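Local structure of glutathione transferase (Leptospira interrogans serovar Lai, 3UBK) at residues S10-V15 and G49-L54; N16-G21 and A66-L71; T101-P106 and A160-L165. The protein binds glutathione and probably catalyses its conjugation to electrophilic substrates, as glutathione transferases do. All coordinates share one frame; numbering follows the deposited sequence.

Contact 1 of 3, residues S10-V15 and G49-L54; sequences SISNYV and GKIPVL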
loop_
_atom_site.group_PDB
_atom_site.type_symbol
_atom_site.label_atom_id
_atom_site.label_comp_id
_atom_site.label_asym_id
_atom_site.label_seq_id
_atom_site.Cartn_x
_atom_site.Cartn_y
_atom_site.Cartn_z
ATOM N N SER A 10 12.296 -13.835 10.464
ATOM C CA SER A 10 13.077 -13.495 9.282
ATOM C C SER A 10 12.638 -14.229 8.032
ATOM O O SER A 10 13.215 -14.016 6.980
ATOM C CB SER A 10 14.575 -13.728 9.518
ATOM O OG SER A 10 15.076 -12.901 10.566
ATOM N N ILE A 11 11.621 -15.084 8.139
ATOM C CA ILE A 11 11.079 -15.724 6.947
ATOM C C ILE A 11 10.012 -14.872 6.260
ATOM O O ILE A 11 9.637 -15.154 5.123
ATOM C CB ILE A 11 10.490 -17.131 7.222
ATOM C CG1 ILE A 11 9.511 -17.089 8.395
ATOM C CG2 ILE A 11 11.605 -18.163 7.443
ATOM C CD1 ILE A 11 8.673 -18.354 8.519
ATOM N N SER A 12 9.520 -13.842 6.945
ATOM C CA SER A 12 8.559 -12.919 6.331
ATOM C C SER A 12 9.243 -11.874 5.446
ATOM O O SER A 12 10.155 -11.161 5.890
ATOM C CB SER A 12 7.721 -12.216 7.401
ATOM O OG SER A 12 7.038 -11.105 6.823
ATOM N N ASN A 13 8.802 -11.749 4.199
ATOM C CA ASN A 13 9.362 -10.704 3.351
ATOM C C ASN A 13 9.018 -9.268 3.798
ATOM O O ASN A 13 9.792 -8.334 3.554
ATOM C CB ASN A 13 9.065 -10.934 1.864
ATOM C CG ASN A 13 7.638 -11.370 1.602
ATOM O OD1 ASN A 13 7.082 -11.061 0.547
ATOM N ND2 ASN A 13 7.034 -12.083 2.555
ATOM N N TYR A 14 7.877 -9.095 4.459
ATOM C CA TYR A 14 7.510 -7.784 5.002
ATOM C C TYR A 14 8.372 -7.403 6.206
ATOM O O TYR A 14 8.716 -6.240 6.378
ATOM C CB TYR A 14 6.014 -7.730 5.339
ATOM C CG TYR A 14 5.202 -7.800 4.060
ATOM C CD1 TYR A 14 4.769 -9.020 3.554
ATOM C CD2 TYR A 14 4.938 -6.654 3.322
ATOM C CE1 TYR A 14 4.053 -9.089 2.356
ATOM C CE2 TYR A 14 4.222 -6.715 2.131
ATOM C CZ TYR A 14 3.786 -7.941 1.654
ATOM O OH TYR A 14 3.090 -8.021 0.465
ATOM N N VAL A 15 8.721 -8.385 7.029
ATOM C CA VAL A 15 9.677 -8.154 8.115
ATOM C C VAL A 15 11.012 -7.764 7.494
ATOM O O VAL A 15 11.656 -6.780 7.892
ATOM C CB VAL A 15 9.832 -9.430 9.009
ATOM C CG1 VAL A 15 10.999 -9.288 9.981
ATOM C CG2 VAL A 15 8.538 -9.707 9.756
ATOM N N GLY A 49 -3.404 -9.042 13.017
ATOM C CA GLY A 49 -2.616 -10.221 13.376
ATOM C C GLY A 49 -1.413 -10.439 12.468
ATOM O O GLY A 49 -0.923 -11.562 12.330
ATOM N N LYS A 50 -0.924 -9.362 11.856
ATOM C CA LYS A 50 0.191 -9.459 10.912
ATOM C C LYS A 50 1.528 -9.115 11.553
ATOM O O LYS A 50 1.587 -8.509 12.623
ATOM C CB LYS A 50 -0.027 -8.522 9.723
ATOM C CG LYS A 50 -1.388 -8.643 9.049
ATOM C CD LYS A 50 -1.409 -9.780 8.057
ATOM C CE LYS A 50 -2.607 -9.672 7.129
ATOM N NZ LYS A 50 -2.403 -10.514 5.927
ATOM N N ILE A 51 2.598 -9.511 10.875
ATOM C CA ILE A 51 3.937 -9.043 11.189
ATOM C C ILE A 51 4.449 -8.366 9.925
ATOM O O ILE A 51 4.008 -8.706 8.830
ATOM C CB ILE A 51 4.860 -10.207 11.597
ATOM C CG1 ILE A 51 4.751 -11.370 10.594
ATOM C CG2 ILE A 51 4.504 -10.659 13.011
ATOM C CD1 ILE A 51 5.865 -12.444 10.723
ATOM N N PRO A 52 5.379 -7.412 10.057
ATOM C CA PRO A 52 6.048 -6.936 11.268
ATOM C C PRO A 52 5.247 -5.917 12.070
ATOM O O PRO A 52 4.345 -5.250 11.544
ATOM C CB PRO A 52 7.296 -6.229 10.707
ATOM C CG PRO A 52 6.810 -5.672 9.420
ATOM C CD PRO A 52 5.946 -6.783 8.851
ATOM N N VAL A 53 5.598 -5.805 13.347
ATOM C CA VAL A 53 5.156 -4.697 14.174
ATOM C C VAL A 53 6.412 -4.032 14.712
ATOM O O VAL A 53 7.321 -4.719 15.190
ATOM C CB VAL A 53 4.313 -5.165 15.374
ATOM C CG1 VAL A 53 3.749 -3.975 16.128
ATOM C CG2 VAL A 53 3.184 -6.086 14.920
ATOM N N LEU A 54 6.476 -2.704 14.626
ATOM C CA LEU A 54 7.570 -1.956 15.234
ATOM C C LEU A 54 7.139 -1.446 16.598
ATOM O O LEU A 54 6.051 -0.868 16.755
ATOM C CB LEU A 54 7.982 -0.770 14.362
ATOM C CG LEU A 54 9.196 0.043 14.838
ATOM C CD1 LEU A 54 10.475 -0.576 14.300
ATOM C CD2 LEU A 54 9.075 1.486 14.374
#
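S12 OG is gripped by two backbone N-H groups of the helix that starts just after it: V15 N gives a nearly straight bond at 3.2 Å, and Y14 N a weak, strongly bent second one. The hydroxyl reaches them because OG lies anti to the backbone N of S12. This N-cap fixes the start of helix 13-25, while the apolar contacts of I51 and P52 join that start to the loop before strand 53-56. S12 CB rests on the CD1 methyl of I51, 3.8 Å away. I51 sends its CG1 between N and the carbonyl carbon, chi1 48°, and CD1 touches both S12 CB and V15 CG2. P52 follows a cis peptide, the cis-proline characteristic of thioredoxin folds, and presents its ring to the helix: P52 CD meets Y14 CB at 3.6 Å, P52 CG sits 3.6 Å from Y14 O, and P52 CB lies alongside V15 CG2. K50 and I51 bind glutathione in this protein, so the contact sets the helix start beside that site; Y14 also packs on S64, a third glutathione residue. L6 of strand 4-7 touches both V15 and P52, while P52 leans on I67 of helix 64-74 and I11 reaches helix 196-213.

Contact 2 of 3, residues N16-G21 and A66-L71; sequences NKVKLG and AILEFL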
loop_
_atom_site.group_PDB
_atom_site.type_symbol
_atom_site.label_atom_id
_atom_site.label_comp_id
_atom_site.label_asym_id
_atom_site.label_seq_id
_atom_site.Cartn_x
_atom_site.Cartn_y
_atom_site.Cartn_z
ATOM N N ASN A 16 11.420 -8.513 6.479
ATOM C CA ASN A 16 12.709 -8.278 5.863
ATOM C C ASN A 16 12.788 -6.934 5.164
ATOM O O ASN A 16 13.830 -6.285 5.196
ATOM C CB ASN A 16 13.085 -9.426 4.921
ATOM C CG ASN A 16 13.427 -10.677 5.685
ATOM O OD1 ASN A 16 13.730 -10.606 6.874
ATOM N ND2 ASN A 16 13.358 -11.821 5.031
ATOM N N LYS A 17 11.696 -6.524 4.521
ATOM C CA LYS A 17 11.604 -5.179 3.965
ATOM C C LYS A 17 11.986 -4.114 5.019
ATOM O O LYS A 17 12.788 -3.216 4.759
ATOM C CB LYS A 17 10.180 -4.942 3.440
ATOM C CG LYS A 17 9.829 -3.497 3.067
ATOM C CD LYS A 17 8.307 -3.440 2.824
ATOM C CE LYS A 17 7.776 -2.063 2.520
ATOM N NZ LYS A 17 6.266 -2.112 2.607
ATOM N N VAL A 18 11.401 -4.212 6.205
ATOM C CA VAL A 18 11.678 -3.251 7.283
ATOM C C VAL A 18 13.127 -3.380 7.788
ATOM O O VAL A 18 13.839 -2.386 8.009
ATOM C CB VAL A 18 10.689 -3.420 8.464
ATOM C CG1 VAL A 18 11.147 -2.607 9.678
ATOM C CG2 VAL A 18 9.249 -3.015 8.047
ATOM N N LYS A 19 13.567 -4.618 7.945
ATOM C CA LYS A 19 14.910 -4.916 8.438
ATOM C C LYS A 19 16.000 -4.324 7.535
ATOM O O LYS A 19 17.018 -3.806 8.017
ATOM C CB LYS A 19 15.038 -6.443 8.528
ATOM C CG LYS A 19 16.023 -6.972 9.511
ATOM C CD LYS A 19 15.746 -8.458 9.766
ATOM C CE LYS A 19 17.020 -9.162 10.171
ATOM N NZ LYS A 19 16.798 -10.607 10.478
ATOM N N LEU A 20 15.803 -4.406 6.218
ATOM C CA LEU A 20 16.736 -3.809 5.277
ATOM C C LEU A 20 16.933 -2.302 5.518
ATOM O O LEU A 20 18.065 -1.775 5.444
ATOM C CB LEU A 20 16.259 -4.043 3.832
ATOM C CG LEU A 20 16.403 -5.456 3.267
ATOM C CD1 LEU A 20 15.481 -5.687 2.032
ATOM C CD2 LEU A 20 17.869 -5.740 2.928
ATOM N N GLY A 21 15.831 -1.606 5.785
ATOM C CA GLY A 21 15.876 -0.163 6.036
ATOM C C GLY A 21 16.578 0.157 7.343
ATOM O O GLY A 21 17.407 1.055 7.395
ATOM N N ALA A 66 3.980 1.967 6.643
ATOM C CA ALA A 66 3.937 3.008 7.692
ATOM C C ALA A 66 5.163 2.960 8.609
ATOM O O ALA A 66 5.657 4.002 9.034
ATOM C CB ALA A 66 2.671 2.885 8.536
ATOM N N ILE A 67 5.621 1.754 8.952
ATOM C CA ILE A 67 6.868 1.603 9.729
ATOM C C ILE A 67 8.069 2.291 9.054
ATOM O O ILE A 67 8.773 3.088 9.678
ATOM C CB ILE A 67 7.210 0.110 9.984
ATOM C CG1 ILE A 67 6.188 -0.536 10.932
ATOM C CG2 ILE A 67 8.635 -0.047 10.544
ATOM C CD1 ILE A 67 6.252 -2.065 10.924
ATOM N N LEU A 68 8.320 1.979 7.786
ATOM C CA LEU A 68 9.477 2.557 7.110
ATOM C C LEU A 68 9.344 4.069 6.858
ATOM O O LEU A 68 10.332 4.785 6.901
ATOM C CB LEU A 68 9.810 1.798 5.812
ATOM C CG LEU A 68 10.532 0.472 6.104
ATOM C CD1 LEU A 68 10.727 -0.304 4.817
ATOM C CD2 LEU A 68 11.881 0.676 6.806
ATOM N N GLU A 69 8.126 4.553 6.610
ATOM C CA GLU A 69 7.914 5.999 6.458
ATOM C C GLU A 69 8.179 6.688 7.796
ATOM O O GLU A 69 8.747 7.779 7.859
ATOM C CB GLU A 69 6.478 6.284 5.991
ATOM C CG GLU A 69 6.181 5.742 4.588
ATOM C CD GLU A 69 6.426 6.756 3.478
ATOM O OE1 GLU A 69 6.910 7.879 3.751
ATOM O OE2 GLU A 69 6.109 6.431 2.317
ATOM N N PHE A 70 7.779 6.022 8.870
ATOM C CA PHE A 70 7.992 6.553 10.220
ATOM C C PHE A 70 9.489 6.615 10.574
ATOM O O PHE A 70 10.004 7.663 11.000
ATOM C CB PHE A 70 7.221 5.687 11.222
ATOM C CG PHE A 70 7.562 5.960 12.662
ATOM C CD1 PHE A 70 6.904 6.965 13.367
ATOM C CD2 PHE A 70 8.542 5.211 13.306
ATOM C CE1 PHE A 70 7.218 7.224 14.717
ATOM C CE2 PHE A 70 8.859 5.452 14.660
ATOM C CZ PHE A 70 8.186 6.467 15.362
ATOM N N LEU A 71 10.184 5.494 10.394
ATOM C CA LEU A 71 11.607 5.431 10.698
ATOM C C LEU A 71 12.389 6.453 9.881
ATOM O O LEU A 71 13.313 7.075 10.392
ATOM C CB LEU A 71 12.175 4.024 10.450
ATOM C CG LEU A 71 11.735 2.979 11.467
ATOM C CD1 LEU A 71 12.237 1.602 11.048
ATOM C CD2 LEU A 71 12.242 3.361 12.865
#
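At V18, chi1 169° puts CG1 anti to the backbone N, where it meets I67 CG2, and leaves CG2 for L68 CG at 4.2 Å; L68 in turn carries CG beside its own backbone N and drives an extended leucine fork towards the other helix. This is the pairing of the two helices that lie on one face of the sheet in the thioredoxin-like N-terminal domain of a glutathione transferase. The segments 16-21 and 66-71 run almost parallel, 11° apart, with axes 9.9 Å from each other, and the seam is apolar and buried.

The two methyls of L68 rest against the carbonyls of K17 and V18. CD1 of L68 lies over K17, 3.6 Å from K17 O and 3.8 Å from K17 CG, and CD2 of the same leucine takes the next step along, 3.8 Å from V18 O. Beyond that, the L68 CD2 methyl settles against the bare CA of G21 at 4.2 Å, where no side chain stands between the helix and the leucine. I67 crosses V18 at about a right angle; P52 packs against both V18 and I67, tying the pair to the cis-proline loop, and L54 of strand 53-56 supports I67 from the sheet.

Of its side chain, K17 offers the aliphatic part here. Its straight chain runs past L68 and delivers NZ to a salt bridge with E100 and a hydrogen bond with S64, a glutathione-binding residue. On the far flank, the ring of F70 meets that of W87 of the second subunit, planes at about 55°. The tightest meeting of side chains in the seam is between branches: V18 CG1 stands 3.7 Å from I67 CG2.

Contact 3 of 3, residues T101-P106 and A160-L165; sequences TYLDIP and AHLSVL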
loop_
_atom_site.group_PDB
_atom_site.type_symbol
_atom_site.label_atom_id
_atom_site.label_comp_id
_atom_site.label_asym_id
_atom_site.label_seq_id
_atom_site.Cartn_x
_atom_site.Cartn_y
_atom_site.Cartn_z
ATOM N N THR A 101 2.104 -4.796 -4.526
ATOM C CA THR A 101 0.680 -4.973 -4.818
ATOM C C THR A 101 0.418 -5.773 -6.082
ATOM O O THR A 101 -0.512 -6.570 -6.132
ATOM C CB THR A 101 -0.059 -3.617 -4.886
ATOM O OG1 THR A 101 0.179 -2.901 -3.669
ATOM C CG2 THR A 101 -1.564 -3.826 -5.039
ATOM N N TYR A 102 1.231 -5.580 -7.098
ATOM C CA TYR A 102 1.003 -6.210 -8.368
ATOM C C TYR A 102 1.927 -7.384 -8.648
ATOM O O TYR A 102 1.745 -8.078 -9.609
ATOM C CB TYR A 102 1.113 -5.182 -9.479
ATOM C CG TYR A 102 0.335 -3.935 -9.220
ATOM C CD1 TYR A 102 -0.968 -3.983 -8.840
ATOM C CD2 TYR A 102 0.908 -2.712 -9.366
ATOM C CE1 TYR A 102 -1.664 -2.856 -8.611
ATOM C CE2 TYR A 102 0.226 -1.594 -9.144
ATOM C CZ TYR A 102 -1.053 -1.660 -8.753
ATOM O OH TYR A 102 -1.727 -0.513 -8.523
ATOM N N LEU A 103 2.925 -7.592 -7.814
ATOM C CA LEU A 103 3.802 -8.751 -7.972
ATOM C C LEU A 103 3.674 -9.748 -6.833
ATOM O O LEU A 103 3.475 -10.940 -7.072
ATOM C CB LEU A 103 5.258 -8.335 -8.158
ATOM C CG LEU A 103 5.600 -7.625 -9.467
ATOM C CD1 LEU A 103 7.080 -7.332 -9.513
ATOM C CD2 LEU A 103 5.176 -8.461 -10.682
ATOM N N ASP A 104 3.772 -9.271 -5.594
ATOM C CA ASP A 104 3.781 -10.181 -4.450
ATOM C C ASP A 104 2.413 -10.692 -4.025
ATOM O O ASP A 104 2.273 -11.857 -3.639
ATOM C CB ASP A 104 4.467 -9.558 -3.233
ATOM C CG ASP A 104 4.701 -10.571 -2.137
ATOM O OD1 ASP A 104 5.457 -11.534 -2.384
ATOM O OD2 ASP A 104 4.120 -10.416 -1.045
ATOM N N ILE A 105 1.411 -9.822 -4.048
ATOM C CA ILE A 105 0.082 -10.244 -3.632
ATOM C C ILE A 105 -0.426 -11.362 -4.547
ATOM O O ILE A 105 -0.910 -12.391 -4.073
ATOM C CB ILE A 105 -0.902 -9.067 -3.577
ATOM C CG1 ILE A 105 -0.588 -8.191 -2.358
ATOM C CG2 ILE A 105 -2.343 -9.575 -3.486
ATOM C CD1 ILE A 105 -1.604 -7.089 -2.125
ATOM N N PRO A 106 -0.317 -11.158 -5.865
ATOM C CA PRO A 106 -0.650 -12.209 -6.822
ATOM C C PRO A 106 0.154 -13.484 -6.562
ATOM O O PRO A 106 -0.428 -14.562 -6.418
ATOM C CB PRO A 106 -0.257 -11.593 -8.171
ATOM C CG PRO A 106 -0.425 -10.119 -7.969
ATOM C CD PRO A 106 -0.074 -9.856 -6.518
ATOM N N ALA A 160 13.664 -7.394 -0.601
ATOM C CA ALA A 160 12.865 -8.252 0.254
ATOM C C ALA A 160 11.867 -9.119 -0.539
ATOM O O ALA A 160 11.785 -10.324 -0.325
ATOM C CB ALA A 160 12.137 -7.414 1.286
ATOM N N HIS A 161 11.118 -8.510 -1.455
ATOM C CA HIS A 161 10.038 -9.222 -2.152
ATOM C C HIS A 161 10.510 -10.006 -3.379
ATOM O O HIS A 161 10.099 -11.140 -3.602
ATOM C CB HIS A 161 8.933 -8.248 -2.579
ATOM C CG HIS A 161 8.205 -7.619 -1.435
ATOM N ND1 HIS A 161 7.634 -8.355 -0.418
ATOM C CD2 HIS A 161 7.929 -6.320 -1.158
ATOM C CE1 HIS A 161 7.056 -7.537 0.445
ATOM N NE2 HIS A 161 7.212 -6.297 0.013
ATOM N N LEU A 162 11.379 -9.402 -4.171
ATOM C CA LEU A 162 11.790 -10.021 -5.420
ATOM C C LEU A 162 12.694 -11.223 -5.202
ATOM O O LEU A 162 12.697 -12.152 -6.000
ATOM C CB LEU A 162 12.475 -9.001 -6.326
ATOM C CG LEU A 162 11.572 -7.861 -6.802
ATOM C CD1 LEU A 162 12.365 -6.916 -7.686
ATOM C CD2 LEU A 162 10.314 -8.365 -7.527
ATOM N N SER A 163 13.475 -11.201 -4.135
ATOM C CA SER A 163 14.332 -12.331 -3.850
ATOM C C SER A 163 13.447 -13.531 -3.527
ATOM O O SER A 163 13.718 -14.642 -3.969
ATOM C CB SER A 163 15.275 -12.016 -2.693
ATOM O OG SER A 163 14.550 -11.796 -1.507
ATOM N N VAL A 164 12.381 -13.289 -2.769
ATOM C CA VAL A 164 11.440 -14.338 -2.389
ATOM C C VAL A 164 10.630 -14.812 -3.597
ATOM O O VAL A 164 10.392 -16.014 -3.769
ATOM C CB VAL A 164 10.465 -13.859 -1.295
ATOM C CG1 VAL A 164 9.210 -14.725 -1.284
ATOM C CG2 VAL A 164 11.145 -13.861 0.072
ATOM N N LEU A 165 10.220 -13.861 -4.433
ATOM C CA LEU A 165 9.460 -14.167 -5.636
ATOM C C LEU A 165 10.290 -15.018 -6.579
ATOM O O LEU A 165 9.790 -15.972 -7.169
ATOM C CB LEU A 165 9.014 -12.886 -6.338
ATOM C CG LEU A 165 7.724 -12.256 -5.809
ATOM C CD1 LEU A 165 7.585 -12.445 -4.303
ATOM C CD2 LEU A 165 7.656 -10.781 -6.177
#
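D104 can be followed outward towards H161 and L165. Its CB already points at segment 160-165, and with CG anti to the backbone N, chi1 -170°, the carboxylate is placed beside these two residues. CG stands 4.1 Å from H161 ND1 and equally far from L165 CD1. OD1 comes up to the L165 CD1 methyl; the modelled separation is so short that its exact value is doubtful, and its hydrogen-bond partner is the hydroxyl of Y111. OD2 probably bonds to the hydroxyl of Y14; H161 ND1, 4.1 Å from OD2, is too far for a bond, and the carboxylate and ring planes stand 29° apart.

One residue earlier, L103 covers the apolar side. Its CB touches L165 CD2 at 4.0 Å and its CD1 meets L162 CD2 at 3.9 Å, the two leucines crossing at a slant, while I133 and L136 of helix 119-139 also pack on L103. Segments 101-106 and 160-165 cross at 46°, axes 10.2 Å apart, in the all-helical C-terminal domain; the first has a wider pi-type turn at 101-104 and is kinked at P106.

H161 is held by other partners: E100 hydrogen-bonds to its NE2, N13 lies close to ND1, and Y14 meets the ring edge-to-face. The carboxylate of D104 is thus buried yet satisfied by hydroxyls, that of Y111 at OD1 and probably that of Y14 at OD2, with R108 adding a long, weak ion pair, so its polar needs appear to be met without a direct bond to the imidazole.

How the contacts relate
Contacts 1 and 2 belong to the N-terminal domain and share helix 13-25, contact 1 taking its first turn and contact 2 the stretch that follows; contact 3 lies in the C-terminal domain. Contacts 2 and 3 are buried throughout, whereas contact 1 is only partly buried beside the glutathione site. All three rest on apolar packing across their segments, but contact 1 adds a helix cap, contact 2 is almost purely aliphatic, and contact 3 places a carboxylate and an imidazole among leucines. The domains meet between contacts 1 and 3, where Y14 OH probably hydrogen-bonds to D104 OD2, 3.0 Å away, and between contacts 2 and 3, where A160 packs on K17.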